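Local atomic coordinates of UDP-galactopyranose mutase (Deinococcus radiodurans, PDB entry 3HDQ), a protein that probably interconverts UDP-galactopyranose and UDP-galactofuranose, using bound FAD as its cofactor. Residues H63-Y69 with P81-H85; V43-L48 with A380-F384; A49-V55 with S232-K236; V115-L120 with N130-G134. All coordinates share one frame; numbering follows the deposited sequence.

Contact 1: H63-Y69 with P81-H85. With FAD (flavin-adenine dinucleotide), chain L.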
# COMPACT_ATOMS: atom_id res chain seq x y z
N HIS A 63 -5.82 4.51 -3.90
CA HIS A 63 -4.68 4.68 -3.01
C HIS A 63 -4.61 6.13 -2.55
O HIS A 63 -5.24 6.99 -3.15
CB HIS A 63 -3.40 4.33 -3.75
CG HIS A 63 -3.13 5.22 -4.93
ND1 HIS A 63 -2.79 6.54 -4.80
CD2 HIS A 63 -3.19 4.97 -6.26
CE1 HIS A 63 -2.64 7.08 -6.00
NE2 HIS A 63 -2.88 6.15 -6.90
N ILE A 64 -3.85 6.40 -1.49
CA ILE A 64 -3.65 7.75 -1.00
C ILE A 64 -2.46 8.42 -1.72
O ILE A 64 -1.82 7.81 -2.58
CB ILE A 64 -3.39 7.77 0.53
CG1 ILE A 64 -2.11 6.98 0.87
CG2 ILE A 64 -4.59 7.19 1.27
CD1 ILE A 64 -1.75 6.95 2.34
N GLY A 65 -2.18 9.68 -1.39
CA GLY A 65 -0.99 10.34 -1.90
C GLY A 65 -1.11 11.14 -3.18
O GLY A 65 -0.14 11.78 -3.60
N GLY A 66 -2.28 11.15 -3.81
CA GLY A 66 -2.43 11.87 -5.06
C GLY A 66 -1.38 11.49 -6.10
O GLY A 66 -1.08 10.31 -6.28
N ASN A 67 -0.83 12.50 -6.79
CA ASN A 67 0.21 12.30 -7.81
C ASN A 67 1.50 11.75 -7.26
O ASN A 67 2.32 11.21 -8.00
CB ASN A 67 0.55 13.63 -8.51
CG ASN A 67 -0.43 14.00 -9.59
OD1 ASN A 67 -1.23 13.16 -10.01
ND2 ASN A 67 -0.40 15.25 -10.04
N ALA A 68 1.72 11.97 -5.96
CA ALA A 68 3.00 11.71 -5.34
C ALA A 68 3.06 10.29 -4.78
O ALA A 68 4.06 9.89 -4.17
CB ALA A 68 3.28 12.72 -4.26
N TYR A 69 1.99 9.54 -4.97
CA TYR A 69 1.95 8.16 -4.52
C TYR A 69 3.13 7.39 -5.09
O TYR A 69 3.47 7.56 -6.26
CB TYR A 69 0.64 7.53 -4.99
CG TYR A 69 0.52 6.04 -4.75
CD1 TYR A 69 0.30 5.54 -3.48
CD2 TYR A 69 0.59 5.15 -5.81
CE1 TYR A 69 0.16 4.18 -3.26
CE2 TYR A 69 0.45 3.79 -5.60
CZ TYR A 69 0.24 3.32 -4.32
OH TYR A 69 0.11 1.98 -4.10
N PRO A 81 4.33 5.86 -9.86
CA PRO A 81 3.44 5.57 -10.99
C PRO A 81 3.10 6.80 -11.84
O PRO A 81 2.85 6.62 -13.03
CB PRO A 81 2.17 5.02 -10.32
CG PRO A 81 2.65 4.49 -8.98
CD PRO A 81 3.78 5.41 -8.57
N TYR A 82 3.11 8.00 -11.26
CA TYR A 82 2.71 9.20 -12.02
C TYR A 82 3.86 10.14 -12.37
O TYR A 82 3.68 11.37 -12.41
CB TYR A 82 1.63 9.99 -11.27
CG TYR A 82 0.48 9.14 -10.80
CD1 TYR A 82 0.43 8.67 -9.49
CD2 TYR A 82 -0.55 8.80 -11.67
CE1 TYR A 82 -0.62 7.87 -9.06
CE2 TYR A 82 -1.62 8.00 -11.24
CZ TYR A 82 -1.63 7.53 -9.93
OH TYR A 82 -2.67 6.74 -9.50
N GLY A 83 5.03 9.57 -12.63
CA GLY A 83 6.18 10.36 -13.01
C GLY A 83 7.06 10.71 -11.83
O GLY A 83 6.62 10.67 -10.69
N PRO A 84 8.31 11.09 -12.10
CA PRO A 84 9.29 11.32 -11.04
C PRO A 84 8.87 12.48 -10.14
O PRO A 84 8.56 13.56 -10.64
CB PRO A 84 10.54 11.72 -11.82
CG PRO A 84 10.02 12.32 -13.10
CD PRO A 84 8.77 11.56 -13.42
N HIS A 85 8.83 12.25 -8.83
CA HIS A 85 8.60 13.32 -7.87
C HIS A 85 9.82 13.56 -6.97
O HIS A 85 10.13 12.74 -6.10
CB HIS A 85 7.35 13.03 -7.04
CG HIS A 85 6.08 13.22 -7.81
ND1 HIS A 85 5.81 12.54 -8.97
CD2 HIS A 85 5.03 14.04 -7.59
CE1 HIS A 85 4.64 12.93 -9.44
NE2 HIS A 85 4.14 13.84 -8.62
PA FAD L . -3.11 15.89 -6.40
O1A FAD L . -1.99 15.06 -6.18
O2A FAD L . -3.41 15.91 -7.78
O5B FAD L . -4.28 15.27 -5.60
C5B FAD L . -5.60 15.63 -5.74
C4B FAD L . -6.41 14.39 -5.51
O4B FAD L . -7.76 14.68 -5.62
C3B FAD L . -6.11 13.40 -6.60
O3B FAD L . -5.52 12.23 -6.12
C2B FAD L . -7.44 13.09 -7.21
O2B FAD L . -7.55 11.74 -7.42
C1B FAD L . -8.40 13.60 -6.17
N9A FAD L . -9.70 13.91 -6.76
C8A FAD L . -9.99 14.73 -7.78
N7A FAD L . -11.27 14.73 -8.00
C5A FAD L . -11.85 13.91 -7.14
C6A FAD L . -13.15 13.52 -6.92
N6A FAD L . -14.13 14.10 -7.52
N1A FAD L . -13.44 12.64 -5.93
C2A FAD L . -12.45 12.13 -5.18
N3A FAD L . -11.17 12.51 -5.40
C4A FAD L . -10.87 13.37 -6.36
N1 FAD L . 6.49 18.45 -7.55
C2 FAD L . 7.68 18.63 -6.97
O2 FAD L . 7.80 19.33 -6.01
N3 FAD L . 8.74 18.00 -7.49
C4 FAD L . 8.60 17.20 -8.57
O4 FAD L . 9.54 16.64 -9.04
C4X FAD L . 7.40 17.05 -9.15
N5 FAD L . 7.28 16.26 -10.24
C5X FAD L . 6.07 16.10 -10.81
C6 FAD L . 5.96 15.29 -11.92
C7 FAD L . 4.74 15.12 -12.51
C7M FAD L . 4.61 14.25 -13.69
C8 FAD L . 3.64 15.74 -12.00
C8M FAD L . 2.34 15.53 -12.69
C9 FAD L . 3.75 16.55 -10.89
C9A FAD L . 4.97 16.74 -10.29
N10 FAD L . 5.10 17.53 -9.19
C10 FAD L . 6.33 17.68 -8.63
C1' FAD L . 3.97 18.34 -8.66
C2' FAD L . 3.14 17.60 -7.63
O2' FAD L . 2.60 16.51 -8.28
C3' FAD L . 1.99 18.44 -7.08
O3' FAD L . 2.37 19.54 -6.37
C4' FAD L . 1.30 17.72 -5.98
O4' FAD L . 1.47 16.37 -6.29
C5' FAD L . -0.13 18.16 -5.97
O5' FAD L . -0.81 17.94 -4.78
P FAD L . -2.35 18.11 -4.76
O1P FAD L . -2.85 17.61 -3.55
O2P FAD L . -2.60 19.50 -4.83
O3P FAD L . -2.94 17.39 -6.01
O HOH W 1 3.71 9.04 -8.54

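Contact 2: V43-L48 with A380-F384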
# COMPACT_ATOMS: atom_id res chain seq x y z
N VAL A 43 -2.51 17.15 4.16
CA VAL A 43 -1.96 18.10 5.11
C VAL A 43 -3.11 18.72 5.90
O VAL A 43 -3.02 18.87 7.12
CB VAL A 43 -1.15 19.21 4.42
CG1 VAL A 43 -0.85 20.34 5.41
CG2 VAL A 43 0.14 18.65 3.86
N LEU A 44 -4.19 19.08 5.22
CA LEU A 44 -5.35 19.63 5.92
C LEU A 44 -6.07 18.57 6.78
O LEU A 44 -6.57 18.87 7.86
CB LEU A 44 -6.30 20.32 4.94
CG LEU A 44 -5.87 21.75 4.59
CD1 LEU A 44 -6.37 22.20 3.23
CD2 LEU A 44 -6.33 22.72 5.70
N ALA A 45 -6.08 17.33 6.32
CA ALA A 45 -6.65 16.26 7.13
C ALA A 45 -5.84 16.10 8.42
O ALA A 45 -6.41 15.94 9.50
CB ALA A 45 -6.70 14.96 6.36
N GLU A 46 -4.52 16.15 8.30
CA GLU A 46 -3.66 15.98 9.47
C GLU A 46 -3.80 17.13 10.47
O GLU A 46 -3.96 16.91 11.67
CB GLU A 46 -2.19 15.81 9.05
CG GLU A 46 -1.24 15.50 10.21
CD GLU A 46 -0.75 16.75 10.92
OE1 GLU A 46 -0.51 17.78 10.25
OE2 GLU A 46 -0.60 16.71 12.16
N ARG A 47 -3.74 18.37 9.96
CA ARG A 47 -3.88 19.56 10.80
C ARG A 47 -5.24 19.61 11.49
O ARG A 47 -5.31 19.79 12.70
CB ARG A 47 -3.66 20.83 9.98
CG ARG A 47 -2.22 21.00 9.48
CD ARG A 47 -1.26 21.40 10.60
NE ARG A 47 -0.98 20.27 11.48
CZ ARG A 47 -0.66 20.38 12.77
NH1 ARG A 47 -0.42 19.29 13.49
NH2 ARG A 47 -0.59 21.58 13.33
N LEU A 48 -6.32 19.46 10.73
CA LEU A 48 -7.65 19.52 11.31
C LEU A 48 -7.84 18.40 12.35
O LEU A 48 -8.42 18.62 13.42
CB LEU A 48 -8.74 19.44 10.22
CG LEU A 48 -9.32 20.65 9.45
CD1 LEU A 48 -9.34 21.95 10.25
CD2 LEU A 48 -8.70 20.85 8.07
N ALA A 380 -1.53 24.57 1.91
CA ALA A 380 -2.41 23.85 2.82
C ALA A 380 -2.26 24.31 4.28
O ALA A 380 -3.25 24.46 5.00
CB ALA A 380 -2.18 22.33 2.69
N LEU A 381 -1.02 24.54 4.71
CA LEU A 381 -0.75 25.01 6.06
C LEU A 381 -1.36 26.39 6.25
O LEU A 381 -1.90 26.68 7.31
CB LEU A 381 0.75 25.08 6.35
CG LEU A 381 1.48 23.73 6.37
CD1 LEU A 381 2.98 23.94 6.57
CD2 LEU A 381 0.90 22.83 7.45
N ALA A 382 -1.26 27.23 5.23
CA ALA A 382 -1.79 28.59 5.33
C ALA A 382 -3.32 28.59 5.32
O ALA A 382 -3.95 29.41 5.98
CB ALA A 382 -1.24 29.48 4.20
N THR A 383 -3.91 27.65 4.58
CA THR A 383 -5.35 27.50 4.57
C THR A 383 -5.82 27.05 5.95
O THR A 383 -6.86 27.50 6.43
CB THR A 383 -5.83 26.50 3.49
OG1 THR A 383 -5.54 27.03 2.20
CG2 THR A 383 -7.32 26.25 3.59
N PHE A 384 -5.05 26.18 6.60
CA PHE A 384 -5.41 25.69 7.93
C PHE A 384 -5.47 26.84 8.93
O PHE A 384 -6.44 26.96 9.68
CB PHE A 384 -4.45 24.61 8.42
CG PHE A 384 -4.67 24.20 9.85
CD1 PHE A 384 -5.86 23.59 10.24
CD2 PHE A 384 -3.69 24.43 10.82
CE1 PHE A 384 -6.07 23.22 11.55
CE2 PHE A 384 -3.88 24.06 12.14
CZ PHE A 384 -5.08 23.45 12.51

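Contact 3: A49-V55 with S232-K236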
# COMPACT_ATOMS: atom_id res chain seq x y z
N ALA A 49 -7.30 17.22 12.04
CA ALA A 49 -7.42 16.06 12.94
C ALA A 49 -6.76 16.31 14.29
O ALA A 49 -7.29 15.92 15.34
CB ALA A 49 -6.83 14.83 12.29
N SER A 50 -5.60 16.95 14.25
CA SER A 50 -4.82 17.19 15.45
C SER A 50 -5.50 18.22 16.34
O SER A 50 -5.22 18.31 17.54
CB SER A 50 -3.42 17.68 15.09
OG SER A 50 -3.47 19.05 14.71
N SER A 51 -6.39 19.02 15.76
CA SER A 51 -7.12 20.02 16.54
C SER A 51 -8.46 19.46 17.02
O SER A 51 -9.24 20.18 17.64
CB SER A 51 -7.34 21.29 15.72
OG SER A 51 -8.19 21.03 14.62
N GLY A 52 -8.71 18.19 16.74
CA GLY A 52 -9.87 17.50 17.29
C GLY A 52 -11.08 17.47 16.38
O GLY A 52 -12.19 17.15 16.81
N GLN A 53 -10.88 17.79 15.11
CA GLN A 53 -11.96 17.75 14.13
C GLN A 53 -12.05 16.38 13.52
O GLN A 53 -11.04 15.77 13.20
CB GLN A 53 -11.71 18.76 13.03
CG GLN A 53 -11.54 20.17 13.53
CD GLN A 53 -12.81 20.70 14.14
OE1 GLN A 53 -13.88 20.65 13.51
NE2 GLN A 53 -12.73 21.18 15.37
N ARG A 54 -13.28 15.90 13.34
CA ARG A 54 -13.50 14.63 12.66
C ARG A 54 -13.40 14.80 11.15
O ARG A 54 -14.06 15.65 10.56
CB ARG A 54 -14.86 14.06 13.04
CG ARG A 54 -14.87 13.42 14.41
CD ARG A 54 -16.28 13.36 14.96
NE ARG A 54 -17.06 12.29 14.38
CZ ARG A 54 -18.39 12.25 14.40
NH1 ARG A 54 -19.07 13.25 14.96
NH2 ARG A 54 -19.04 11.23 13.86
N VAL A 55 -12.58 13.97 10.53
CA VAL A 55 -12.31 14.11 9.12
C VAL A 55 -12.68 12.86 8.32
O VAL A 55 -12.34 11.75 8.71
CB VAL A 55 -10.83 14.49 8.89
CG1 VAL A 55 -10.53 14.63 7.40
CG2 VAL A 55 -10.51 15.78 9.64
N SER A 232 -3.99 9.50 12.33
CA SER A 232 -4.81 9.93 13.46
C SER A 232 -6.15 9.18 13.53
O SER A 232 -6.76 8.90 12.50
CB SER A 232 -5.08 11.43 13.41
OG SER A 232 -6.17 11.78 14.26
N PRO A 233 -6.59 8.87 14.75
CA PRO A 233 -7.93 8.30 15.00
C PRO A 233 -9.07 9.15 14.45
O PRO A 233 -10.11 8.60 14.11
CB PRO A 233 -8.00 8.25 16.53
CG PRO A 233 -6.58 8.19 16.98
CD PRO A 233 -5.79 8.98 15.97
N ASN A 234 -8.88 10.47 14.35
CA ASN A 234 -9.89 11.38 13.80
C ASN A 234 -9.97 11.39 12.28
O ASN A 234 -10.73 12.16 11.70
CB ASN A 234 -9.64 12.81 14.28
CG ASN A 234 -9.93 12.99 15.76
OD1 ASN A 234 -10.66 12.19 16.36
ND2 ASN A 234 -9.37 14.03 16.36
N ILE A 235 -9.16 10.57 11.62
CA ILE A 235 -9.16 10.58 10.16
C ILE A 235 -9.70 9.27 9.59
O ILE A 235 -9.14 8.20 9.82
CB ILE A 235 -7.74 10.88 9.61
CG1 ILE A 235 -7.27 12.24 10.11
CG2 ILE A 235 -7.73 10.86 8.10
CD1 ILE A 235 -5.94 12.69 9.51
N LYS A 236 -10.82 9.36 8.87
CA LYS A 236 -11.39 8.21 8.17
C LYS A 236 -11.01 8.33 6.70
O LYS A 236 -11.17 9.39 6.10
CB LYS A 236 -12.92 8.19 8.31
CG LYS A 236 -13.42 8.25 9.75
CD LYS A 236 -12.74 7.21 10.60
CE LYS A 236 -12.55 7.71 12.02
NZ LYS A 236 -11.63 6.86 12.82

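Contact 4: V115-L120 with N130-G134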
# COMPACT_ATOMS: atom_id res chain seq x y z
N VAL A 115 20.70 16.89 -26.79
CA VAL A 115 20.73 17.93 -27.80
C VAL A 115 21.97 17.71 -28.64
O VAL A 115 23.06 17.53 -28.10
CB VAL A 115 20.82 19.32 -27.13
CG1 VAL A 115 21.29 20.38 -28.12
CG2 VAL A 115 19.47 19.70 -26.51
N ASP A 116 21.81 17.71 -29.96
CA ASP A 116 22.94 17.45 -30.85
C ASP A 116 23.67 16.16 -30.47
O ASP A 116 24.90 16.09 -30.53
CB ASP A 116 23.93 18.63 -30.85
CG ASP A 116 23.37 19.89 -31.51
OD1 ASP A 116 22.27 19.83 -32.08
OD2 ASP A 116 24.05 20.94 -31.45
N GLY A 117 22.92 15.14 -30.07
CA GLY A 117 23.51 13.84 -29.75
C GLY A 117 24.44 13.82 -28.55
O GLY A 117 25.18 12.86 -28.36
N GLN A 118 24.39 14.87 -27.74
CA GLN A 118 25.15 14.91 -26.50
C GLN A 118 24.19 15.03 -25.33
O GLN A 118 23.07 15.51 -25.48
CB GLN A 118 26.04 16.15 -26.47
CG GLN A 118 27.04 16.25 -27.59
CD GLN A 118 27.50 17.69 -27.77
OE1 GLN A 118 27.08 18.37 -28.70
NE2 GLN A 118 28.36 18.16 -26.87
N LEU A 119 24.65 14.63 -24.15
CA LEU A 119 23.90 14.85 -22.91
C LEU A 119 24.47 16.05 -22.16
O LEU A 119 25.58 16.01 -21.63
CB LEU A 119 23.90 13.59 -22.04
CG LEU A 119 23.21 12.40 -22.72
CD1 LEU A 119 23.33 11.14 -21.86
CD2 LEU A 119 21.75 12.74 -23.02
N LEU A 120 23.69 17.12 -22.13
CA LEU A 120 24.15 18.41 -21.64
C LEU A 120 23.30 18.87 -20.46
O LEU A 120 22.11 18.63 -20.45
CB LEU A 120 24.05 19.44 -22.77
CG LEU A 120 25.30 19.76 -23.62
CD1 LEU A 120 26.33 18.64 -23.55
CD2 LEU A 120 24.90 20.06 -25.06
N ASN A 130 29.81 25.85 -23.29
CA ASN A 130 31.11 25.40 -23.74
C ASN A 130 31.02 24.07 -24.50
O ASN A 130 31.58 23.94 -25.58
CB ASN A 130 32.09 25.31 -22.56
CG ASN A 130 32.59 26.69 -22.12
OD1 ASN A 130 32.54 27.66 -22.88
ND2 ASN A 130 33.09 26.78 -20.89
N ARG A 131 30.30 23.11 -23.96
CA ARG A 131 30.26 21.80 -24.57
C ARG A 131 29.50 21.80 -25.89
O ARG A 131 29.87 21.07 -26.83
CB ARG A 131 29.71 20.74 -23.60
CG ARG A 131 30.64 20.44 -22.42
CD ARG A 131 30.06 19.38 -21.48
NE ARG A 131 29.80 18.14 -22.21
CZ ARG A 131 28.95 17.19 -21.82
NH1 ARG A 131 28.25 17.31 -20.69
NH2 ARG A 131 28.80 16.11 -22.57
N LEU A 132 28.46 22.62 -25.98
CA LEU A 132 27.61 22.64 -27.16
C LEU A 132 28.34 23.24 -28.37
O LEU A 132 28.27 22.70 -29.47
CB LEU A 132 26.31 23.42 -26.90
CG LEU A 132 25.31 23.42 -28.08
CD1 LEU A 132 24.76 22.03 -28.32
CD2 LEU A 132 24.17 24.40 -27.85
N TYR A 133 29.04 24.35 -28.15
CA TYR A 133 29.65 25.11 -29.25
C TYR A 133 31.16 24.91 -29.37
O TYR A 133 31.80 25.45 -30.27
CB TYR A 133 29.37 26.60 -29.10
CG TYR A 133 27.91 27.00 -29.16
CD1 TYR A 133 27.13 26.66 -30.27
CD2 TYR A 133 27.32 27.74 -28.14
CE1 TYR A 133 25.78 27.03 -30.34
CE2 TYR A 133 25.98 28.11 -28.21
CZ TYR A 133 25.22 27.75 -29.31
OH TYR A 133 23.91 28.12 -29.39
N GLY A 134 31.73 24.14 -28.44
CA GLY A 134 33.17 23.95 -28.39
C GLY A 134 33.93 25.18 -27.91
O GLY A 134 35.05 25.43 -28.36
O HOH W 2 26.94 20.63 -30.61
O HOH W 3 27.15 14.04 -20.46

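Contact 1: H63-Y69 with P81-H85
H63 and Y82 approach from opposite directions and meet rim to rim, with NE2 of H63 2.7 Å from OH of Y82 in a nearly straight hydrogen bond (171°). The bond lies in the imidazole plane at one end and near the phenol plane at the other, although the two rings are turned 46° against each other. H63 has its CG between the backbone N and the carbonyl carbon (chi1 62°), and its ND1 donates to the carbonyl O of I64, so both ring nitrogens are engaged and the rotation of the imidazole is fixed. Y69 lies over one face of this imidazole; its own ring meets P81 across the contact, CD2 standing 3.8 Å from CG of the proline. R61 adds a cation-pi contact to the Y82 ring.

H85 is held as a flat plate between protein and cofactor. CA of A68 sits over one face, 4.1 Å from the ring centroid, while the isoalloxazine covers the opposite face. In the plane of the ring, ND1 donates to the carbonyl O of G83. NE2 shares a 3.1 Å hydrogen bond with O2' of FAD. Between the loops a water donates to the carbonyl O atoms of N67 and Y69 and accepts from N of Y82, tying three backbone groups together. The backbone N of N67 points at the pyrophosphate, 2.9 Å from O1A of FAD. Together these two loops of the Rossmann-like domain line part of the FAD-binding site of this flavoenzyme, from pyrophosphate to isoalloxazine.

Contact 2: V43-L48 with A380-F384
A380 opens the contact by setting its CB 3.6 Å from CG1 of V43, where helix 373-388 packs against helix 39-50. The latter is the first helix of the Rossmann-type dinucleotide fold, following the glycine-rich turn, and the two short segments run in broadly the same direction, with axes 9.3 Å apart and crossing at -37°. L44 lies beside the same alanine, its CD2 lying against the carbonyl O of A380.

One residue on, L381 crosses V43 at about a right angle, CD2 to CG1, and the same methyl reaches the aliphatic part of R47. T383 adds CG2 against CD1 of L44, a looser touch at 4.2 Å; its hydroxyl is turned back to the carbonyl O of Q379 in its own helix.

F384 carries the largest share of the packing. Its CG is anti to the backbone N (chi1 173°), which sends the ring across to helix 39-50, with CB against CD2 of L44 and the ring edge against CD1 of L48. The R47 chain bends at chi2 and chi3, keeping CG and CD against the phenyl ring while NE and NH1 grip the E46 carboxylate side-on, a salt bridge in which E46 has R100 as a second partner. Cut back to an alanine, this position would probably leave the R47 methylenes and the L48 methyl without their aromatic partner and open a gap between the helices. At the root of the arginine chain, CB of R47 stands over the centre of the F384 ring, 3.5 Å from its centroid and 9° off the normal.

Contact 3: A49-V55 with S232-K236
With its CG beside the backbone N and anti to the carbonyl carbon (chi1 -70°), N234 swings its amide toward the end of helix 39-50, where ND2 donates to the carbonyl O of A49 at 3.0 Å. The bond lies in the plane of both groups and uses a lone pair of the carbonyl. I235 takes a similar first torsion (-60°), which lays its CG1 3.4 Å from CB of A49.

A49 O also accepts from N of G52, within the Schellman motif that ends the helix at this glycine, so the asparagine adds a second grip on the helix terminus. Beyond the turn V55 enters the parallel sheet of the Rossmann-type fold beside I235: N of V55 donates to the carbonyl O of N234, and N of K236 to the carbonyl O of V55, each at 2.8 Å. Strand 235-239 is thereby joined to strand 55-58.

Before the strand, S232 OG accepts from N of N234 in an ST turn, and the same OG lies 3.7 Å from CB of A49. Bends at chi2 and chi3 of K236 fold the chain back, and NZ meets the carbonyl O of P233 at 2.6 Å; E245 of the second subunit is its salt-bridge partner.

Contact 4: V115-L120 with N130-G134
V115 meets L132 at about a right angle, its CG1 3.8 Å from CD1 of the leucine. It begins the type I' turn that joins strands 111-115 and 118-122 into a beta hairpin, against which helix 126-133 packs. At the turn, D116 crosses the same leucine and brings OD2 close to CD1.

Q118 extends beyond CG toward the helix end, and its NE2 donates to the carbonyl O of R131 at 3.3 Å. The approach is straight at the hydrogen (166°) and in the plane of the glutamine amide, but the donor stands well above the carbonyl plane. The amide's OE1 lies 3.0 Å from a water that is also within hydrogen-bonding distance of the carbonyl O of L132. A leucine in place of Q118 would probably leave the R131 carbonyl without this donor and the water without a neighbouring amide oxygen.

The carbonyl O of L119 receives a weak bond from NH1 of R131, 3.1 Å long and bent to 124°, and a second water donates to the same oxygen. L120 then places CD1 over the centre of the guanidinium, 3.5 Å from CZ of R131, while its CD2 packs on L132.

Between the segments the direct polar links, one long and one weak, end on backbone carbonyls. With no acidic partner across the contact, the exposed R131 is probably held mainly by its flat contact with L120.

Contacts 2 and 3 adjoin, their centres 11 Å apart, and share helix 39-50: its flank packs on helix 373-388, and its C-terminal end leads past strand 235-239 into the parallel sheet. They touch at several points, among them I235 CD1 on the A45 backbone. Contact 1 lies about 19 Å from contact 2 and 23 Å from contact 3, centre to centre, at the FAD. Contact 4 is remote, about 54 Å from contact 3, centre to centre, on the other sheet. Along the chain, contact 1 closes before contact 4 opens, and both fall within the spans bridged by contacts 2 and 3, which bring residues 380-384 and 232-236 back to helix 39-50 of the Rossmann-type domain.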